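Local structure of flagellar basal body protein (Helicobacter pylori, 5NPY) at residues A[362-365]-A[369-372]; A[402-407]-A[437-442]. The protein probably serves as a building block of the flagellar hook, the curved coupling that links the basal body to the filament. All coordinates share one frame; numbering follows the deposited sequence.

Interaction 1. Residues A[362-365]-A[369-372]; sequences DIYD and DKYL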
loop_
_atom_site.group_PDB
_atom_site.type_symbol
_atom_site.label_atom_id
_atom_site.label_comp_id
_atom_site.label_asym_id
_atom_site.label_seq_id
_atom_site.Cartn_x
_atom_site.Cartn_y
_atom_site.Cartn_z
ATOM N N ASP A 362 -8.401 3.167 0.368
ATOM C CA ASP A 362 -9.083 4.212 1.113
ATOM C C ASP A 362 -8.094 5.315 1.457
ATOM O O ASP A 362 -7.050 5.057 2.062
ATOM C CB ASP A 362 -9.707 3.660 2.398
ATOM C CG ASP A 362 -10.796 2.622 2.138
ATOM O OD1 ASP A 362 -11.004 1.746 3.014
ATOM O OD2 ASP A 362 -11.457 2.688 1.085
ATOM N N ILE A 363 -8.427 6.549 1.091
ATOM C CA ILE A 363 -7.601 7.685 1.478
ATOM C C ILE A 363 -8.498 8.748 2.090
ATOM O O ILE A 363 -9.725 8.712 1.955
ATOM C CB ILE A 363 -6.783 8.258 0.302
ATOM C CG1 ILE A 363 -7.711 8.882 -0.744
ATOM C CG2 ILE A 363 -5.888 7.151 -0.301
ATOM C CD1 ILE A 363 -6.985 9.711 -1.811
ATOM N N TYR A 364 -7.859 9.695 2.790
ATOM C CA TYR A 364 -8.556 10.616 3.673
ATOM C C TYR A 364 -8.034 12.026 3.488
ATOM O O TYR A 364 -6.821 12.230 3.393
ATOM C CB TYR A 364 -8.399 10.188 5.137
ATOM C CG TYR A 364 -8.765 8.743 5.333
ATOM C CD1 TYR A 364 -7.787 7.752 5.359
ATOM C CD2 TYR A 364 -10.094 8.360 5.456
ATOM C CE1 TYR A 364 -8.131 6.411 5.512
ATOM C CE2 TYR A 364 -10.449 7.025 5.609
ATOM C CZ TYR A 364 -9.464 6.053 5.631
ATOM O OH TYR A 364 -9.817 4.723 5.788
ATOM N N ASP A 365 -8.958 13.002 3.464
ATOM C CA ASP A 365 -8.590 14.413 3.381
ATOM C C ASP A 365 -8.240 14.937 4.780
ATOM O O ASP A 365 -8.184 14.182 5.756
ATOM C CB ASP A 365 -9.700 15.219 2.697
ATOM C CG ASP A 365 -11.013 15.242 3.487
ATOM O OD1 ASP A 365 -11.056 14.916 4.693
ATOM O OD2 ASP A 365 -12.026 15.597 2.875
ATOM N N ASP A 369 -12.440 12.589 5.776
ATOM C CA ASP A 369 -13.413 12.024 4.856
ATOM C C ASP A 369 -12.735 11.080 3.880
ATOM O O ASP A 369 -11.640 11.352 3.375
ATOM C CB ASP A 369 -14.134 13.127 4.075
ATOM C CG ASP A 369 -15.236 13.793 4.881
ATOM O OD1 ASP A 369 -16.358 13.237 4.945
ATOM O OD2 ASP A 369 -14.975 14.874 5.449
ATOM N N LYS A 370 -13.422 9.987 3.582
ATOM C CA LYS A 370 -12.857 8.950 2.745
ATOM C C LYS A 370 -13.030 9.302 1.271
ATOM O O LYS A 370 -14.112 9.703 0.834
ATOM C CB LYS A 370 -13.503 7.603 3.061
ATOM C CG LYS A 370 -12.805 6.414 2.399
ATOM C CD LYS A 370 -13.586 5.115 2.661
ATOM C CE LYS A 370 -14.922 5.095 1.907
ATOM N NZ LYS A 370 -15.862 4.037 2.402
ATOM N N TYR A 371 -11.940 9.166 0.523
ATOM C CA TYR A 371 -11.915 9.151 -0.927
ATOM C C TYR A 371 -11.268 7.844 -1.376
ATOM O O TYR A 371 -10.670 7.118 -0.577
ATOM C CB TYR A 371 -11.150 10.365 -1.465
ATOM C CG TYR A 371 -11.891 11.670 -1.300
ATOM C CD1 TYR A 371 -12.551 12.249 -2.374
ATOM C CD2 TYR A 371 -11.929 12.327 -0.074
ATOM C CE1 TYR A 371 -13.232 13.444 -2.243
ATOM C CE2 TYR A 371 -12.611 13.528 0.074
ATOM C CZ TYR A 371 -13.259 14.084 -1.020
ATOM O OH TYR A 371 -13.945 15.278 -0.904
ATOM N N LEU A 372 -11.409 7.521 -2.657
ATOM C CA LEU A 372 -11.029 6.208 -3.167
ATOM C C LEU A 372 -9.949 6.350 -4.242
ATOM O O LEU A 372 -10.219 6.840 -5.343
ATOM C CB LEU A 372 -12.261 5.481 -3.702
ATOM C CG LEU A 372 -13.384 5.133 -2.706
ATOM C CD1 LEU A 372 -14.570 4.561 -3.483
ATOM C CD2 LEU A 372 -12.948 4.148 -1.593
HETATM O O HOH W 1 -14.151 1.856 1.408
HETATM O O HOH W 2 -14.684 16.473 3.383
#
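The ring of Tyr371 turns its edge to the carboxylate of Asp365: OD2 of Asp365 lies near the ring plane, 3.5 Å from CE2 of Tyr371, with the two planes 56° apart. Lys440 NZ binds this oxygen in a salt bridge and also bonds Tyr371 OH, while the Tyr371 and Phe439 rings pack edge-to-face. On the other side of the sheet, the Tyr364 ring leans obliquely against Lys370, its CE2 4.0 Å from Lys370 CB; a lysine suits this exposed strand position, offering methylenes to the ring. Its ammonium reaches Asp362 OD2 through a water. With chi1 at 64°, Asp365 folds CG between its backbone N and carbonyl carbon, bringing OD1 within 2.9 Å of Asp369 N, which donates to it from above the carboxylate plane. Asp365 N answers with a bond to Asp369 O in its carbonyl plane. These two bonds join the residues on either side of the hairpin loop, although their OD2 atoms are 4.0 Å apart; Lys440 and a shared water, weakly bound to Asp369, probably ease that repulsion. Further along, Ile363 and Tyr371 form an antiparallel hydrogen-bonded pair, Tyr371 N to Ile363 O being 2.7 Å. The beta-branched Ile363, well suited to a buried strand, sets CG1 3.8 Å from Tyr371 CB. This is the turn end of the beta hairpin of strands 346-364 and 370-381, with strand 396-406 alongside the latter and strands 435-439 and 465-471 packed against Ile363.

Interaction 2. Residues A[402-407]-A[437-442]; sequences SYIVDP and LDFKGN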
loop_
_atom_site.group_PDB
_atom_site.type_symbol
_atom_site.label_atom_id
_atom_site.label_comp_id
_atom_site.label_asym_id
_atom_site.label_seq_id
_atom_site.Cartn_x
_atom_site.Cartn_y
_atom_site.Cartn_z
ATOM N N SER A 402 -4.544 5.999 -13.090
ATOM C CA SER A 402 -4.885 6.227 -11.688
ATOM C C SER A 402 -5.582 7.575 -11.470
ATOM O O SER A 402 -5.226 8.586 -12.092
ATOM C CB SER A 402 -3.647 6.154 -10.792
ATOM O OG SER A 402 -2.918 4.948 -10.966
ATOM N N TYR A 403 -6.542 7.589 -10.540
ATOM C CA TYR A 403 -7.356 8.764 -10.236
ATOM C C TYR A 403 -8.031 8.537 -8.889
ATOM O O TYR A 403 -7.979 7.437 -8.323
ATOM C CB TYR A 403 -8.395 9.029 -11.333
ATOM C CG TYR A 403 -9.174 7.777 -11.695
ATOM C CD1 TYR A 403 -10.368 7.466 -11.044
ATOM C CD2 TYR A 403 -8.701 6.884 -12.660
ATOM C CE1 TYR A 403 -11.077 6.307 -11.353
ATOM C CE2 TYR A 403 -9.409 5.706 -12.960
ATOM C CZ TYR A 403 -10.601 5.438 -12.294
ATOM O OH TYR A 403 -11.323 4.309 -12.564
ATOM N N ILE A 404 -8.679 9.594 -8.389
ATOM C CA ILE A 404 -9.328 9.609 -7.080
ATOM C C ILE A 404 -10.818 9.868 -7.270
ATOM O O ILE A 404 -11.206 10.852 -7.911
ATOM C CB ILE A 404 -8.713 10.679 -6.164
ATOM C CG1 ILE A 404 -7.244 10.372 -5.906
ATOM C CG2 ILE A 404 -9.490 10.763 -4.859
ATOM C CD1 ILE A 404 -6.556 11.440 -5.089
ATOM N N VAL A 405 -11.659 9.005 -6.709
ATOM C CA VAL A 405 -13.098 9.159 -6.866
ATOM C C VAL A 405 -13.709 9.497 -5.517
ATOM O O VAL A 405 -13.275 8.996 -4.474
ATOM C CB VAL A 405 -13.777 7.923 -7.503
ATOM C CG1 VAL A 405 -12.756 6.993 -8.116
ATOM C CG2 VAL A 405 -14.701 7.199 -6.517
ATOM N N ASP A 406 -14.688 10.384 -5.540
ATOM C CA ASP A 406 -15.507 10.636 -4.370
ATOM C C ASP A 406 -16.488 9.479 -4.210
ATOM O O ASP A 406 -17.329 9.269 -5.094
ATOM C CB ASP A 406 -16.247 11.960 -4.527
ATOM C CG ASP A 406 -17.135 12.295 -3.334
ATOM O OD1 ASP A 406 -16.999 11.666 -2.263
ATOM O OD2 ASP A 406 -17.960 13.214 -3.464
ATOM N N PRO A 407 -16.403 8.693 -3.133
ATOM C CA PRO A 407 -17.377 7.605 -2.957
ATOM C C PRO A 407 -18.794 8.110 -2.819
ATOM O O PRO A 407 -19.734 7.345 -3.052
ATOM C CB PRO A 407 -16.905 6.909 -1.672
ATOM C CG PRO A 407 -16.226 7.991 -0.898
ATOM C CD PRO A 407 -15.580 8.900 -1.932
ATOM N N LEU A 437 -0.279 12.730 -7.816
ATOM C CA LEU A 437 -1.687 13.000 -8.035
ATOM C C LEU A 437 -2.035 14.284 -7.314
ATOM O O LEU A 437 -1.411 14.630 -6.310
ATOM C CB LEU A 437 -2.561 11.873 -7.485
ATOM C CG LEU A 437 -2.112 10.463 -7.834
ATOM C CD1 LEU A 437 -3.113 9.478 -7.239
ATOM C CD2 LEU A 437 -1.964 10.318 -9.343
ATOM N N ASP A 438 -3.056 14.967 -7.804
ATOM C CA ASP A 438 -3.625 16.115 -7.108
ATOM C C ASP A 438 -4.848 15.667 -6.306
ATOM O O ASP A 438 -5.871 15.278 -6.877
ATOM C CB ASP A 438 -3.993 17.229 -8.084
ATOM C CG ASP A 438 -4.496 18.459 -7.363
ATOM O OD1 ASP A 438 -5.733 18.571 -7.179
ATOM O OD2 ASP A 438 -3.640 19.277 -6.939
ATOM N N PHE A 439 -4.744 15.741 -4.987
ATOM C CA PHE A 439 -5.803 15.337 -4.066
ATOM C C PHE A 439 -6.442 16.590 -3.446
ATOM O O PHE A 439 -6.071 17.017 -2.345
ATOM C CB PHE A 439 -5.235 14.420 -2.989
ATOM C CG PHE A 439 -6.259 13.900 -2.038
ATOM C CD1 PHE A 439 -5.882 13.425 -0.787
ATOM C CD2 PHE A 439 -7.594 13.839 -2.401
ATOM C CE1 PHE A 439 -6.831 12.921 0.080
ATOM C CE2 PHE A 439 -8.545 13.331 -1.535
ATOM C CZ PHE A 439 -8.170 12.875 -0.302
ATOM N N LYS A 440 -7.433 17.146 -4.151
ATOM C CA LYS A 440 -8.208 18.305 -3.677
ATOM C C LYS A 440 -7.304 19.488 -3.347
ATOM O O LYS A 440 -7.464 20.137 -2.316
ATOM C CB LYS A 440 -9.075 17.944 -2.465
ATOM C CG LYS A 440 -10.413 17.332 -2.833
ATOM C CD LYS A 440 -11.061 16.639 -1.644
ATOM C CE LYS A 440 -11.402 17.619 -0.554
ATOM N NZ LYS A 440 -12.232 16.994 0.519
ATOM N N GLY A 441 -6.328 19.754 -4.213
ATOM C CA GLY A 441 -5.368 20.803 -3.957
ATOM C C GLY A 441 -4.124 20.375 -3.206
ATOM O O GLY A 441 -3.225 21.205 -3.001
ATOM N N ASN A 442 -4.028 19.117 -2.796
ATOM C CA ASN A 442 -2.848 18.643 -2.089
ATOM C C ASN A 442 -2.112 17.629 -2.956
ATOM O O ASN A 442 -2.726 16.897 -3.744
ATOM C CB ASN A 442 -3.222 18.022 -0.736
ATOM C CG ASN A 442 -3.948 18.999 0.172
ATOM O OD1 ASN A 442 -5.172 18.988 0.266
ATOM N ND2 ASN A 442 -3.192 19.854 0.835
#
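Strand 402-406, carrying Ile404, and strand 437-439, ending at Phe439, run nearly parallel, 15° apart, but with axes 7.8 Å from each other and no hydrogen bond between them they meet mainly through side chains. Ile404 supplies the key branch. CG1 lies anti to the carbonyl carbon (chi1 -62°) and carries CD1 across to Phe439, where it sits 3.7 Å from CD2 and oblique to the ring, the two side chains crossing at about a right angle. Leu437 adds a looser touch, its CD1 4.4 Å from Ile404 CG1. Buried leucine, isoleucine and phenylalanine fit here because two different beta-sheets face each other: strand 396-406 belongs to the large antiparallel sheet, strand 435-439 is an outer strand of a four-stranded mixed one. Just past the contact, the chain reverses in a type I' turn from Phe439 to Asn442, forming a tight beta hairpin with strand 442-447. Phe439 N donates to Asn442 O at 2.6 Å, and Asn442 N returns a bond to Phe439 O. Gly441 suits its turn position, where a CB would crowd the carbonyl oxygen of Lys440. Asp438 forms an Asx motif with the turn, OD1 accepting Gly441 N from the syn side at 3.2 Å, the donor tilted out of the carboxylate plane.

Followed from the N terminus, strand 346-364 reaches its end and interaction 1 closes at once, a loop of five residues, 365-369, returning the chain along strand 370-381. Strand 396-406 then lies beside that strand in the same sheet, and 29 residues separate segment 402-407 from segment 437-442, with which it makes interaction 2. The two contacts therefore stand in series, neither nested nor crossing, one local within a sheet and the other between sheets. The centres of interactions 1 and 2 are about 9 Å apart. They meet directly: Lys440, at the turn of the second hairpin, reaches back to the first, while Pro407 packs against Lys370 and Phe439 against Tyr364. Hairpin end and facing sheet are thereby tied together.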